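Local coordinates for protein CHAD domain (Ricinus communis, PDB 6QV5) that probably binds inorganic polyphosphate through its all-helical CHAD fold and carries a zinc ion at its surface, at residues 38-43 against 60-65; 50-55 against 135-140; 66-71 against 87-92; 252-257 against 269-274. All blocks are in the same frame, centred on the assembly; numbering follows the deposited sequence. Where two conformers were deposited one is given.

Contacts 1 and 3 use helix 54-73, and contact 2 includes its first turn and the loop before it. Contacts 1 and 3 are successive along that helix, their centres about 9 Å apart, and they touch: I41 meets L67 and V64 meets L91, so their apolar parts adjoin. Contact 2 lies at the start of the same helix, its centre about 15 Å from that of contact 1, and holds the zinc ion through H52 and H138. Contact 4 is remote, its centre about 22 Å from that of contact 2 and about 30 Å from that of contact 1; it joins helices 224-260 and 265-281 away from the metal.

Contact 1. Residues 38-43 against 60-65; sequences LEHIQR and MRVGVR
A close antiparallel helix pair of the CHAD domain is built here around G63, against which H40 and I41 of helix 26-42 are laid. The local axes approach to 7.9 Å with 155° between their directions, a short spacing that glycine permits because it puts no side chain between the backbones. The imidazole of H40 meets G63 obliquely, ND1 lying 3.4 Å from G63 CA, while CE1 leans on V62 CG1. Histidine suits this buried place because its ring packs against carbon and still has polar partners: NE2 is hydrogen-bonded to Q59, and ND1 makes a weak bond with R66. In I41, chi1 (-61°) turns CG1 toward G63 and V64, 4.0 Å from V64 CG2, and the extended chi2 (156°) takes CD1 on to 3.5 Å from G63 O; a branched aliphatic chain can cover both the glycine backbone and the valine. Its other branch, CG2, faces M60 CE at 3.8 Å. M60 crosses I41 at about a right angle, and its extended chain runs past the I41 carbonyl, CG and then CE lying close to I41 O (CE 3.4 Å). Between the two segments the contact is by packing alone; the polar tie between the helices runs from H40 to Q59, just before 60-65. Beyond the pair, Y149 of helix 147-163 packs on I41 and M60, V48 of helix 45-50 also touches M60, and L91 and L95 of helix 82-108 close over V64.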
loop_
_atom_site.group_PDB
_atom_site.type_symbol
_atom_site.label_atom_id
_atom_site.label_comp_id
_atom_site.label_asym_id
_atom_site.label_seq_id
_atom_site.Cartn_x
_atom_site.Cartn_y
_atom_site.Cartn_z
ATOM N N LEU A 38 12.069 3.091 -6.046
ATOM C CA LEU A 38 13.008 3.885 -5.249
ATOM C C LEU A 38 12.868 5.379 -5.526
ATOM O O LEU A 38 12.957 6.164 -4.586
ATOM C CB LEU A 38 14.460 3.417 -5.438
ATOM C CG LEU A 38 14.822 2.039 -4.861
ATOM C CD1 LEU A 38 16.115 1.521 -5.469
ATOM C CD2 LEU A 38 14.923 2.068 -3.339
ATOM N N GLU A 39 12.601 5.766 -6.796
ATOM C CA GLU A 39 12.381 7.162 -7.202
ATOM C C GLU A 39 11.088 7.693 -6.562
ATOM O O GLU A 39 11.071 8.824 -6.079
ATOM C CB GLU A 39 12.326 7.289 -8.737
ATOM C CG GLU A 39 12.178 8.716 -9.250
ATOM C CD GLU A 39 11.757 8.869 -10.702
ATOM O OE1 GLU A 39 10.882 8.101 -11.163
ATOM O OE2 GLU A 39 12.294 9.777 -11.375
ATOM N N HIS A 40 10.029 6.855 -6.525
ATOM C CA HIS A 40 8.724 7.173 -5.932
ATOM C C HIS A 40 8.852 7.483 -4.428
ATOM O O HIS A 40 8.151 8.358 -3.921
ATOM C CB HIS A 40 7.726 6.025 -6.195
ATOM C CG HIS A 40 6.284 6.349 -5.927
ATOM N ND1 HIS A 40 5.330 5.349 -5.849
ATOM C CD2 HIS A 40 5.672 7.545 -5.746
ATOM C CE1 HIS A 40 4.183 5.961 -5.603
ATOM N NE2 HIS A 40 4.338 7.282 -5.536
ATOM N N ILE A 41 9.783 6.798 -3.739
ATOM C CA ILE A 41 10.079 6.993 -2.317
ATOM C C ILE A 41 10.931 8.267 -2.125
ATOM O O ILE A 41 10.541 9.147 -1.353
ATOM C CB ILE A 41 10.771 5.725 -1.714
ATOM C CG1 ILE A 41 9.862 4.481 -1.814
ATOM C CG2 ILE A 41 11.229 5.955 -0.262
ATOM C CD1 ILE A 41 10.579 3.131 -1.793
ATOM N N GLN A 42 12.086 8.336 -2.840
ATOM C CA GLN A 42 13.071 9.421 -2.786
ATOM C C GLN A 42 12.506 10.812 -3.111
ATOM O O GLN A 42 12.811 11.770 -2.400
ATOM C CB GLN A 42 14.271 9.081 -3.695
ATOM C CG GLN A 42 15.410 10.099 -3.691
ATOM C CD GLN A 42 15.335 11.066 -4.852
ATOM O OE1 GLN A 42 15.323 10.679 -6.027
ATOM N NE2 GLN A 42 15.294 12.353 -4.545
ATOM N N ARG A 43 11.714 10.937 -4.191
ATOM C CA ARG A 43 11.164 12.231 -4.619
ATOM C C ARG A 43 10.116 12.836 -3.661
ATOM O O ARG A 43 9.697 13.978 -3.870
ATOM C CB ARG A 43 10.623 12.160 -6.056
ATOM C CG ARG A 43 11.686 11.879 -7.130
ATOM C CD ARG A 43 12.542 13.085 -7.481
ATOM N NE ARG A 43 11.829 14.030 -8.342
ATOM C CZ ARG A 43 11.794 15.344 -8.145
ATOM N NH1 ARG A 43 12.427 15.887 -7.112
ATOM N NH2 ARG A 43 11.123 16.127 -8.980
ATOM N N MET A 60 4.670 8.527 -0.550
ATOM C CA MET A 60 5.893 7.891 -0.052
ATOM C C MET A 60 5.598 6.506 0.529
ATOM O O MET A 60 6.371 5.576 0.294
ATOM C CB MET A 60 6.625 8.777 0.967
ATOM C CG MET A 60 8.095 8.441 1.079
ATOM S SD MET A 60 8.972 9.371 2.352
ATOM C CE MET A 60 10.612 8.881 2.004
ATOM N N ARG A 61 4.472 6.371 1.261
ATOM C CA ARG A 61 4.014 5.111 1.854
ATOM C C ARG A 61 3.678 4.094 0.759
ATOM O O ARG A 61 4.062 2.928 0.877
ATOM C CB ARG A 61 2.805 5.345 2.794
ATOM C CG ARG A 61 2.254 4.084 3.483
ATOM C CD ARG A 61 3.244 3.483 4.468
ATOM N NE ARG A 61 2.885 2.118 4.855
ATOM C CZ ARG A 61 3.483 1.025 4.390
ATOM N NH1 ARG A 61 4.474 1.122 3.512
ATOM N NH2 ARG A 61 3.097 -0.175 4.803
ATOM N N VAL A 62 2.986 4.550 -0.313
ATOM C CA VAL A 62 2.607 3.739 -1.479
ATOM C C VAL A 62 3.878 3.243 -2.192
ATOM O O VAL A 62 3.945 2.074 -2.576
ATOM C CB VAL A 62 1.607 4.485 -2.415
ATOM C CG1 VAL A 62 1.510 3.834 -3.797
ATOM C CG2 VAL A 62 0.226 4.575 -1.773
ATOM N N GLY A 63 4.881 4.121 -2.293
ATOM C CA GLY A 63 6.183 3.821 -2.884
ATOM C C GLY A 63 6.905 2.693 -2.172
ATOM O O GLY A 63 7.532 1.854 -2.823
ATOM N N VAL A 64 6.813 2.669 -0.824
ATOM C CA VAL A 64 7.404 1.641 0.040
ATOM C C VAL A 64 6.664 0.311 -0.182
ATOM O O VAL A 64 7.316 -0.727 -0.326
ATOM C CB VAL A 64 7.453 2.084 1.534
ATOM C CG1 VAL A 64 7.858 0.937 2.460
ATOM C CG2 VAL A 64 8.400 3.268 1.719
ATOM N N ARG A 65 5.315 0.362 -0.255
ATOM C CA ARG A 65 4.453 -0.798 -0.510
ATOM C C ARG A 65 4.727 -1.402 -1.888
ATOM O O ARG A 65 4.801 -2.627 -2.005
ATOM C CB ARG A 65 2.972 -0.420 -0.392
ATOM C CG ARG A 65 2.423 -0.546 1.012
ATOM C CD ARG A 65 0.915 -0.682 0.984
ATOM N NE ARG A 65 0.311 -0.268 2.250
ATOM C CZ ARG A 65 -0.111 0.967 2.507
ATOM N NH1 ARG A 65 -0.006 1.918 1.589
ATOM N NH2 ARG A 65 -0.649 1.256 3.685
#

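Contact 2. Residues 50-55 against 135-140; sequences EGHDPE and AKRHAA. With ZN (zinc ion), chain B.
A metal-bridged surface contact joins H52, in the loop before helix 54-73, to H138 on helix 122-145, with R137 inserted beneath the same loop. The zinc ion is bound by H52 NE2 at 2.2 Å and by H138 NE2 at 1.9 Å. Histidine suits this role, since imidazole nitrogens are common zinc ligands. The two rings stand oblique to each other, their planes 60° apart, and H138 NE2 approaches the H52 imidazole almost in its plane. Next to the metal, the R137 and H52 side chains run antiparallel past one another, R137 CG 3.5 Å from H52 ND1. The arginine bends at chi2 (60°) and brings its guanidinium under the loop, where H52 CA sits 3.5 Å above the centre of one face. NH1 and NH2 both reach D53 O, at 2.8 and 3.1 Å, in the plane of the guanidinium; NH1 comes from above the D53 carbonyl plane, with NH2 tilted to the same face. R137 also bonds to A47 O and V48 O, near the C-terminal end of helix 45-50, where a positive charge should be favourable. This buried arginine therefore ties several backbone carbonyls to one side chain. D53 is the N-cap of the next helix, its OD1 accepting from E55 N at 3.1 Å. Helix 82-108 adjoins both segments, D102 touching P54 while W101 and A98 touch K136 and A140 of helix 122-145.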
loop_
_atom_site.group_PDB
_atom_site.type_symbol
_atom_site.label_atom_id
_atom_site.label_comp_id
_atom_site.label_asym_id
_atom_site.label_seq_id
_atom_site.Cartn_x
_atom_site.Cartn_y
_atom_site.Cartn_z
ATOM N N GLU A 50 9.995 18.141 5.967
ATOM C CA GLU A 50 9.704 19.560 6.194
ATOM C C GLU A 50 8.223 19.938 6.351
ATOM O O GLU A 50 7.926 20.871 7.099
ATOM C CB GLU A 50 10.339 20.412 5.083
ATOM C CG GLU A 50 11.862 20.422 5.123
ATOM C CD GLU A 50 12.591 21.055 3.952
ATOM O OE1 GLU A 50 11.933 21.680 3.088
ATOM O OE2 GLU A 50 13.835 20.922 3.900
ATOM N N GLY A 51 7.325 19.254 5.643
ATOM C CA GLY A 51 5.898 19.573 5.676
ATOM C C GLY A 51 4.992 18.623 6.434
ATOM O O GLY A 51 5.458 17.692 7.097
ATOM N N HIS A 52 3.671 18.879 6.339
ATOM C CA HIS A 52 2.601 18.096 6.968
ATOM C C HIS A 52 1.504 17.701 5.961
ATOM O O HIS A 52 0.420 17.269 6.366
ATOM C CB HIS A 52 2.005 18.847 8.172
ATOM C CG HIS A 52 2.827 18.731 9.413
ATOM N ND1 HIS A 52 2.669 17.672 10.287
ATOM C CD2 HIS A 52 3.797 19.547 9.884
ATOM C CE1 HIS A 52 3.543 17.876 11.258
ATOM N NE2 HIS A 52 4.243 18.992 11.060
ATOM N N ASP A 53 1.802 17.830 4.648
ATOM C CA ASP A 53 0.896 17.489 3.547
ATOM C C ASP A 53 0.583 15.980 3.582
ATOM O O ASP A 53 1.517 15.174 3.576
ATOM C CB ASP A 53 1.520 17.890 2.193
ATOM C CG ASP A 53 0.570 17.943 1.004
ATOM O OD1 ASP A 53 -0.188 16.966 0.798
ATOM O OD2 ASP A 53 0.612 18.945 0.258
ATOM N N PRO A 54 -0.709 15.578 3.651
ATOM C CA PRO A 54 -1.025 14.139 3.718
ATOM C C PRO A 54 -0.733 13.350 2.442
ATOM O O PRO A 54 -0.382 12.177 2.535
ATOM C CB PRO A 54 -2.513 14.117 4.081
ATOM C CG PRO A 54 -3.045 15.404 3.580
ATOM C CD PRO A 54 -1.934 16.404 3.701
ATOM N N GLU A 55 -0.868 13.991 1.261
ATOM C CA GLU A 55 -0.644 13.372 -0.049
ATOM C C GLU A 55 0.824 12.989 -0.290
ATOM O O GLU A 55 1.083 11.925 -0.859
ATOM C CB GLU A 55 -1.200 14.263 -1.179
ATOM C CG GLU A 55 -1.217 13.631 -2.570
ATOM C CD GLU A 55 -1.926 12.297 -2.747
ATOM O OE1 GLU A 55 -2.967 12.069 -2.089
ATOM O OE2 GLU A 55 -1.439 11.482 -3.563
ATOM N N ALA A 135 2.560 14.653 15.445
ATOM C CA ALA A 135 3.673 14.067 16.199
ATOM C C ALA A 135 4.218 12.827 15.486
ATOM O O ALA A 135 5.432 12.621 15.468
ATOM C CB ALA A 135 3.230 13.713 17.611
ATOM N N LYS A 136 3.323 12.016 14.882
ATOM C CA LYS A 136 3.690 10.817 14.122
ATOM C C LYS A 136 4.413 11.210 12.829
ATOM O O LYS A 136 5.293 10.476 12.374
ATOM C CB LYS A 136 2.461 9.938 13.827
ATOM C CG LYS A 136 1.867 9.239 15.052
ATOM C CD LYS A 136 2.611 7.974 15.470
ATOM C CE LYS A 136 2.024 7.401 16.737
ATOM N NZ LYS A 136 2.768 6.199 17.195
ATOM N N ARG A 137 4.061 12.389 12.264
ATOM C CA ARG A 137 4.691 12.959 11.073
ATOM C C ARG A 137 6.118 13.403 11.418
ATOM O O ARG A 137 7.030 13.181 10.623
ATOM C CB ARG A 137 3.847 14.125 10.507
ATOM C CG ARG A 137 4.407 14.812 9.247
ATOM C CD ARG A 137 4.578 13.885 8.048
ATOM N NE ARG A 137 4.878 14.631 6.826
ATOM C CZ ARG A 137 3.982 14.927 5.890
ATOM N NH1 ARG A 137 2.721 14.531 6.018
ATOM N NH2 ARG A 137 4.340 15.617 4.815
ATOM N N HIS A 138 6.307 13.996 12.616
ATOM C CA HIS A 138 7.609 14.428 13.126
ATOM C C HIS A 138 8.497 13.222 13.404
ATOM O O HIS A 138 9.694 13.271 13.118
ATOM C CB HIS A 138 7.447 15.300 14.384
ATOM C CG HIS A 138 7.022 16.710 14.101
ATOM N ND1 HIS A 138 6.740 17.597 15.124
ATOM C CD2 HIS A 138 6.851 17.344 12.916
ATOM C CE1 HIS A 138 6.409 18.733 14.532
ATOM N NE2 HIS A 138 6.465 18.628 13.205
ATOM N N ALA A 139 7.898 12.130 13.922
ATOM C CA ALA A 139 8.581 10.868 14.209
ATOM C C ALA A 139 9.044 10.201 12.909
ATOM O O ALA A 139 10.144 9.646 12.870
ATOM C CB ALA A 139 7.659 9.937 14.981
ATOM N N ALA A 140 8.213 10.282 11.845
ATOM C CA ALA A 140 8.515 9.744 10.518
ATOM C C ALA A 140 9.624 10.568 9.860
ATOM O O ALA A 140 10.492 9.998 9.200
ATOM C CB ALA A 140 7.266 9.746 9.648
HETATM ZN ZN ZN B . 5.511 20.139 12.488
#

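Contact 3. Residues 66-71 against 87-92; sequences RLRSAL and DISWLG
R68 and I88 mark where the two antiparallel helices come nearest, their CA atoms 7.5 Å apart. The local axes come no closer than 11.2 Å, with 151° between their directions, a spacing wide enough for side chains to fill the interface from both sides. I88 is central to it. Its CD1 meets L71 CD1 tip to tip at 3.8 Å, and its CG1 lies 4.4 Å from L67 CD2, so branched aliphatic chains make up the buried side. Helices 54-73 and 82-108 follow each other in the chain and form a helical hairpin within the all-alpha CHAD fold. L67 is also packed against L34, C37 and I41 of helix 26-42, and L152 of helix 147-163 rests on I88. Nearer the solvent, R68 lays its aliphatic part along I88, CG standing 4.2 Å from I88 CG2, and then bends at chi3 (-81°) to carry the guanidinium to S89. NH1 donates to S89 OG at 2.9 Å, nearly straight at 165° and in the guanidinium plane. Arginine suits this partly exposed position because its long chain spans apolar ground before its charged head finds a polar partner. The serine hydroxyl is hydrogen-bonded to Q85 O as well, which would help hold it beside the arginine.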
loop_
_atom_site.group_PDB
_atom_site.type_symbol
_atom_site.label_atom_id
_atom_site.label_comp_id
_atom_site.label_asym_id
_atom_site.label_seq_id
_atom_site.Cartn_x
_atom_site.Cartn_y
_atom_site.Cartn_z
ATOM N N ARG A 66 4.894 -0.538 -2.919
ATOM C CA ARG A 66 5.199 -0.926 -4.303
ATOM C C ARG A 66 6.558 -1.621 -4.376
ATOM O O ARG A 66 6.697 -2.605 -5.102
ATOM C CB ARG A 66 5.185 0.299 -5.234
ATOM C CG ARG A 66 3.791 0.751 -5.637
ATOM C CD ARG A 66 3.809 2.002 -6.494
ATOM N NE ARG A 66 4.223 1.720 -7.869
ATOM C CZ ARG A 66 5.388 2.083 -8.395
ATOM N NH1 ARG A 66 5.679 1.776 -9.651
ATOM N NH2 ARG A 66 6.270 2.762 -7.672
ATOM N N LEU A 67 7.544 -1.122 -3.604
ATOM C CA LEU A 67 8.893 -1.678 -3.521
ATOM C C LEU A 67 8.873 -3.075 -2.886
ATOM O O LEU A 67 9.498 -3.988 -3.426
ATOM C CB LEU A 67 9.820 -0.723 -2.737
ATOM C CG LEU A 67 11.281 -1.156 -2.548
ATOM C CD1 LEU A 67 12.110 -0.900 -3.801
ATOM C CD2 LEU A 67 11.903 -0.446 -1.364
ATOM N N ARG A 68 8.143 -3.238 -1.761
ATOM C CA ARG A 68 8.021 -4.509 -1.044
ATOM C C ARG A 68 7.351 -5.591 -1.902
ATOM O O ARG A 68 7.815 -6.733 -1.900
ATOM C CB ARG A 68 7.289 -4.328 0.292
ATOM C CG ARG A 68 7.737 -5.331 1.347
ATOM C CD ARG A 68 6.650 -5.634 2.358
ATOM N NE ARG A 68 6.553 -4.608 3.398
ATOM C CZ ARG A 68 7.210 -4.644 4.554
ATOM N NH1 ARG A 68 8.029 -5.651 4.830
ATOM N NH2 ARG A 68 7.049 -3.674 5.444
ATOM N N SER A 69 6.287 -5.222 -2.654
ATOM C CA SER A 69 5.575 -6.139 -3.550
ATOM C C SER A 69 6.448 -6.532 -4.746
ATOM O O SER A 69 6.374 -7.675 -5.198
ATOM C CB SER A 69 4.246 -5.543 -4.010
ATOM O OG SER A 69 4.429 -4.370 -4.787
ATOM N N ALA A 70 7.293 -5.594 -5.233
ATOM C CA ALA A 70 8.232 -5.830 -6.336
ATOM C C ALA A 70 9.325 -6.809 -5.897
ATOM O O ALA A 70 9.706 -7.679 -6.674
ATOM C CB ALA A 70 8.853 -4.521 -6.799
ATOM N N LEU A 71 9.796 -6.695 -4.639
ATOM C CA LEU A 71 10.810 -7.596 -4.081
ATOM C C LEU A 71 10.231 -8.993 -3.824
ATOM O O LEU A 71 10.971 -9.977 -3.872
ATOM C CB LEU A 71 11.427 -7.018 -2.794
ATOM C CG LEU A 71 12.335 -5.798 -2.966
ATOM C CD1 LEU A 71 12.349 -4.955 -1.716
ATOM C CD2 LEU A 71 13.749 -6.199 -3.342
ATOM N N ASP A 87 15.011 -3.409 7.415
ATOM C CA ASP A 87 15.013 -1.949 7.306
ATOM C C ASP A 87 13.829 -1.431 6.480
ATOM O O ASP A 87 13.334 -0.337 6.757
ATOM C CB ASP A 87 16.351 -1.436 6.748
ATOM C CG ASP A 87 17.573 -1.781 7.581
ATOM O OD1 ASP A 87 17.501 -1.661 8.826
ATOM O OD2 ASP A 87 18.609 -2.148 6.989
ATOM N N ILE A 88 13.373 -2.216 5.476
ATOM C CA ILE A 88 12.211 -1.890 4.634
ATOM C C ILE A 88 10.947 -1.984 5.504
ATOM O O ILE A 88 10.078 -1.113 5.419
ATOM C CB ILE A 88 12.155 -2.783 3.354
ATOM C CG1 ILE A 88 13.266 -2.380 2.359
ATOM C CG2 ILE A 88 10.773 -2.735 2.668
ATOM C CD1 ILE A 88 13.773 -3.502 1.467
ATOM N N SER A 89 10.888 -3.016 6.375
ATOM C CA SER A 89 9.797 -3.246 7.325
ATOM C C SER A 89 9.738 -2.123 8.362
ATOM O O SER A 89 8.643 -1.706 8.738
ATOM C CB SER A 89 9.955 -4.602 8.007
ATOM O OG SER A 89 9.855 -5.656 7.063
ATOM N N TRP A 90 10.915 -1.614 8.788
ATOM C CA TRP A 90 11.051 -0.502 9.731
ATOM C C TRP A 90 10.533 0.793 9.090
ATOM O O TRP A 90 9.767 1.515 9.726
ATOM C CB TRP A 90 12.514 -0.360 10.203
ATOM C CG TRP A 90 12.862 0.987 10.767
ATOM C CD1 TRP A 90 12.546 1.467 12.003
ATOM C CD2 TRP A 90 13.583 2.033 10.100
ATOM N NE1 TRP A 90 13.027 2.749 12.151
ATOM C CE2 TRP A 90 13.666 3.122 10.997
ATOM C CE3 TRP A 90 14.160 2.160 8.825
ATOM C CZ2 TRP A 90 14.314 4.316 10.663
ATOM C CZ3 TRP A 90 14.796 3.345 8.494
ATOM C CH2 TRP A 90 14.873 4.405 9.408
ATOM N N LEU A 91 10.938 1.067 7.830
ATOM C CA LEU A 91 10.523 2.241 7.053
ATOM C C LEU A 91 9.008 2.225 6.785
ATOM O O LEU A 91 8.364 3.274 6.861
ATOM C CB LEU A 91 11.328 2.323 5.737
ATOM C CG LEU A 91 11.025 3.475 4.763
ATOM C CD1 LEU A 91 11.320 4.831 5.383
ATOM C CD2 LEU A 91 11.807 3.315 3.478
ATOM N N GLY A 92 8.468 1.038 6.500
ATOM C CA GLY A 92 7.046 0.822 6.256
ATOM C C GLY A 92 6.202 1.071 7.489
ATOM O O GLY A 92 5.107 1.627 7.386
#

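Contact 4. Residues 252-257 against 269-274; sequences RLLQEL and QFARGY
L254, A271 and the stem of R272 form the close-packed side of this antiparallel helix pair, and the polar ends of Q255 and R272 its solvent-facing side. On the inner side L254 CD1 lies 3.9 Å from A271 CB; the small methyl of alanine admits the leucine tip, while the local axes pass 9.7 Å apart at 160°. L254 CB also meets R272 CG at 3.8 Å, so the aliphatic start of the arginine extends the apolar seam. On the partly exposed side R272 bends at chi3 (73°), which turns one guanidinium face to Q255 OE1, with NE 3.5 Å from Q255 CB. That oxygen hangs over the face, displaced toward NH1, and though it is 3.1 Å from R272 NH1, the angle is too poor for a hydrogen bond. The amide dipole may nonetheless be drawn to the positive charge. The firmer bonds of R272 lie in other directions: NH1 donates to Q269 OE1 at 2.8 Å, and NE to G251 O on the facing helix. Arginine thus combines an apolar stem with a head that holds both helices. V268 and L275 also touch L254, which sits between successive turns of helix 265-281, while L125 of helix 122-145 backs A271, and W101 of helix 82-108 packs on L253 and L257.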
loop_
_atom_site.group_PDB
_atom_site.type_symbol
_atom_site.label_atom_id
_atom_site.label_comp_id
_atom_site.label_asym_id
_atom_site.label_seq_id
_atom_site.Cartn_x
_atom_site.Cartn_y
_atom_site.Cartn_z
ATOM N N ARG A 252 -8.886 0.337 16.496
ATOM C CA ARG A 252 -7.632 -0.116 17.099
ATOM C C ARG A 252 -6.811 1.094 17.582
ATOM O O ARG A 252 -6.308 1.069 18.706
ATOM C CB ARG A 252 -6.836 -0.968 16.087
ATOM C CG ARG A 252 -5.506 -1.517 16.612
ATOM C CD ARG A 252 -4.666 -2.180 15.528
ATOM N NE ARG A 252 -4.296 -1.262 14.444
ATOM C CZ ARG A 252 -3.223 -0.475 14.448
ATOM N NH1 ARG A 252 -2.395 -0.471 15.487
ATOM N NH2 ARG A 252 -2.973 0.319 13.415
ATOM N N LEU A 253 -6.692 2.146 16.737
ATOM C CA LEU A 253 -5.951 3.375 17.045
ATOM C C LEU A 253 -6.567 4.162 18.199
ATOM O O LEU A 253 -5.827 4.670 19.043
ATOM C CB LEU A 253 -5.807 4.285 15.808
ATOM C CG LEU A 253 -4.907 3.814 14.658
ATOM C CD1 LEU A 253 -5.011 4.759 13.481
ATOM C CD2 LEU A 253 -3.448 3.698 15.086
ATOM N N LEU A 254 -7.912 4.268 18.237
ATOM C CA LEU A 254 -8.626 4.990 19.292
ATOM C C LEU A 254 -8.564 4.270 20.638
ATOM O O LEU A 254 -8.377 4.933 21.657
ATOM C CB LEU A 254 -10.073 5.319 18.892
ATOM C CG LEU A 254 -10.264 6.399 17.817
ATOM C CD1 LEU A 254 -11.638 6.303 17.190
ATOM C CD2 LEU A 254 -10.024 7.802 18.368
ATOM N N GLN A 255 -8.670 2.919 20.641
ATOM C CA GLN A 255 -8.571 2.091 21.854
ATOM C C GLN A 255 -7.175 2.245 22.492
ATOM O O GLN A 255 -7.070 2.301 23.720
ATOM C CB GLN A 255 -8.915 0.615 21.548
ATOM C CG GLN A 255 -8.834 -0.363 22.734
ATOM C CD GLN A 255 -9.704 0.012 23.912
ATOM O OE1 GLN A 255 -10.933 -0.115 23.881
ATOM N NE2 GLN A 255 -9.077 0.474 24.985
ATOM N N GLU A 256 -6.122 2.365 21.650
ATOM C CA GLU A 256 -4.734 2.590 22.073
ATOM C C GLU A 256 -4.601 4.001 22.659
ATOM O O GLU A 256 -3.889 4.189 23.648
ATOM C CB GLU A 256 -3.770 2.422 20.888
ATOM C CG GLU A 256 -3.441 0.976 20.556
ATOM C CD GLU A 256 -2.663 0.756 19.271
ATOM O OE1 GLU A 256 -1.707 1.522 19.004
ATOM O OE2 GLU A 256 -3.003 -0.198 18.534
ATOM N N LEU A 257 -5.304 4.985 22.051
ATOM C CA LEU A 257 -5.338 6.385 22.478
ATOM C C LEU A 257 -6.082 6.526 23.817
ATOM O O LEU A 257 -5.715 7.380 24.620
ATOM C CB LEU A 257 -5.986 7.264 21.382
ATOM C CG LEU A 257 -6.066 8.783 21.613
ATOM C CD1 LEU A 257 -4.703 9.445 21.475
ATOM C CD2 LEU A 257 -7.040 9.425 20.651
ATOM N N GLN A 269 -14.668 6.473 23.299
ATOM C CA GLN A 269 -15.690 5.424 23.356
ATOM C C GLN A 269 -16.909 5.742 22.484
ATOM O O GLN A 269 -17.487 4.822 21.903
ATOM C CB GLN A 269 -16.097 5.113 24.808
ATOM C CG GLN A 269 -15.043 4.339 25.607
ATOM C CD GLN A 269 -14.962 2.880 25.231
ATOM O OE1 GLN A 269 -14.244 2.489 24.305
ATOM N NE2 GLN A 269 -15.692 2.039 25.950
ATOM N N PHE A 270 -17.266 7.043 22.358
ATOM C CA PHE A 270 -18.364 7.515 21.513
ATOM C C PHE A 270 -18.025 7.276 20.042
ATOM O O PHE A 270 -18.872 6.783 19.294
ATOM C CB PHE A 270 -18.672 9.006 21.772
ATOM C CG PHE A 270 -19.879 9.528 21.024
ATOM C CD1 PHE A 270 -21.153 9.423 21.568
ATOM C CD2 PHE A 270 -19.741 10.116 19.771
ATOM C CE1 PHE A 270 -22.270 9.892 20.868
ATOM C CE2 PHE A 270 -20.858 10.578 19.069
ATOM C CZ PHE A 270 -22.114 10.466 19.624
ATOM N N ALA A 271 -16.784 7.621 19.638
ATOM C CA ALA A 271 -16.271 7.440 18.283
ATOM C C ALA A 271 -16.133 5.951 17.965
ATOM O O ALA A 271 -16.511 5.530 16.874
ATOM C CB ALA A 271 -14.929 8.140 18.132
ATOM N N ARG A 272 -15.630 5.155 18.936
ATOM C CA ARG A 272 -15.445 3.706 18.814
ATOM C C ARG A 272 -16.775 2.976 18.662
ATOM O O ARG A 272 -16.860 2.032 17.880
ATOM C CB ARG A 272 -14.644 3.143 19.998
ATOM C CG ARG A 272 -13.143 3.395 19.887
ATOM C CD ARG A 272 -12.337 2.612 20.907
ATOM N NE ARG A 272 -12.284 1.183 20.585
ATOM C CZ ARG A 272 -12.873 0.228 21.298
ATOM N NH1 ARG A 272 -13.560 0.534 22.392
ATOM N NH2 ARG A 272 -12.778 -1.040 20.923
ATOM N N GLY A 273 -17.794 3.437 19.391
ATOM C CA GLY A 273 -19.146 2.895 19.330
ATOM C C GLY A 273 -19.771 3.125 17.969
ATOM O O GLY A 273 -20.354 2.204 17.392
ATOM N N TYR A 274 -19.593 4.352 17.430
ATOM C CA TYR A 274 -20.077 4.786 16.116
ATOM C C TYR A 274 -19.423 3.987 14.987
ATOM O O TYR A 274 -20.115 3.574 14.055
ATOM C CB TYR A 274 -19.822 6.296 15.920
ATOM C CG TYR A 274 -20.635 6.932 14.810
ATOM C CD1 TYR A 274 -21.780 7.674 15.095
ATOM C CD2 TYR A 274 -20.237 6.833 13.478
ATOM C CE1 TYR A 274 -22.522 8.278 14.079
ATOM C CE2 TYR A 274 -20.976 7.426 12.455
ATOM C CZ TYR A 274 -22.117 8.147 12.760
ATOM O OH TYR A 274 -22.845 8.734 11.754
#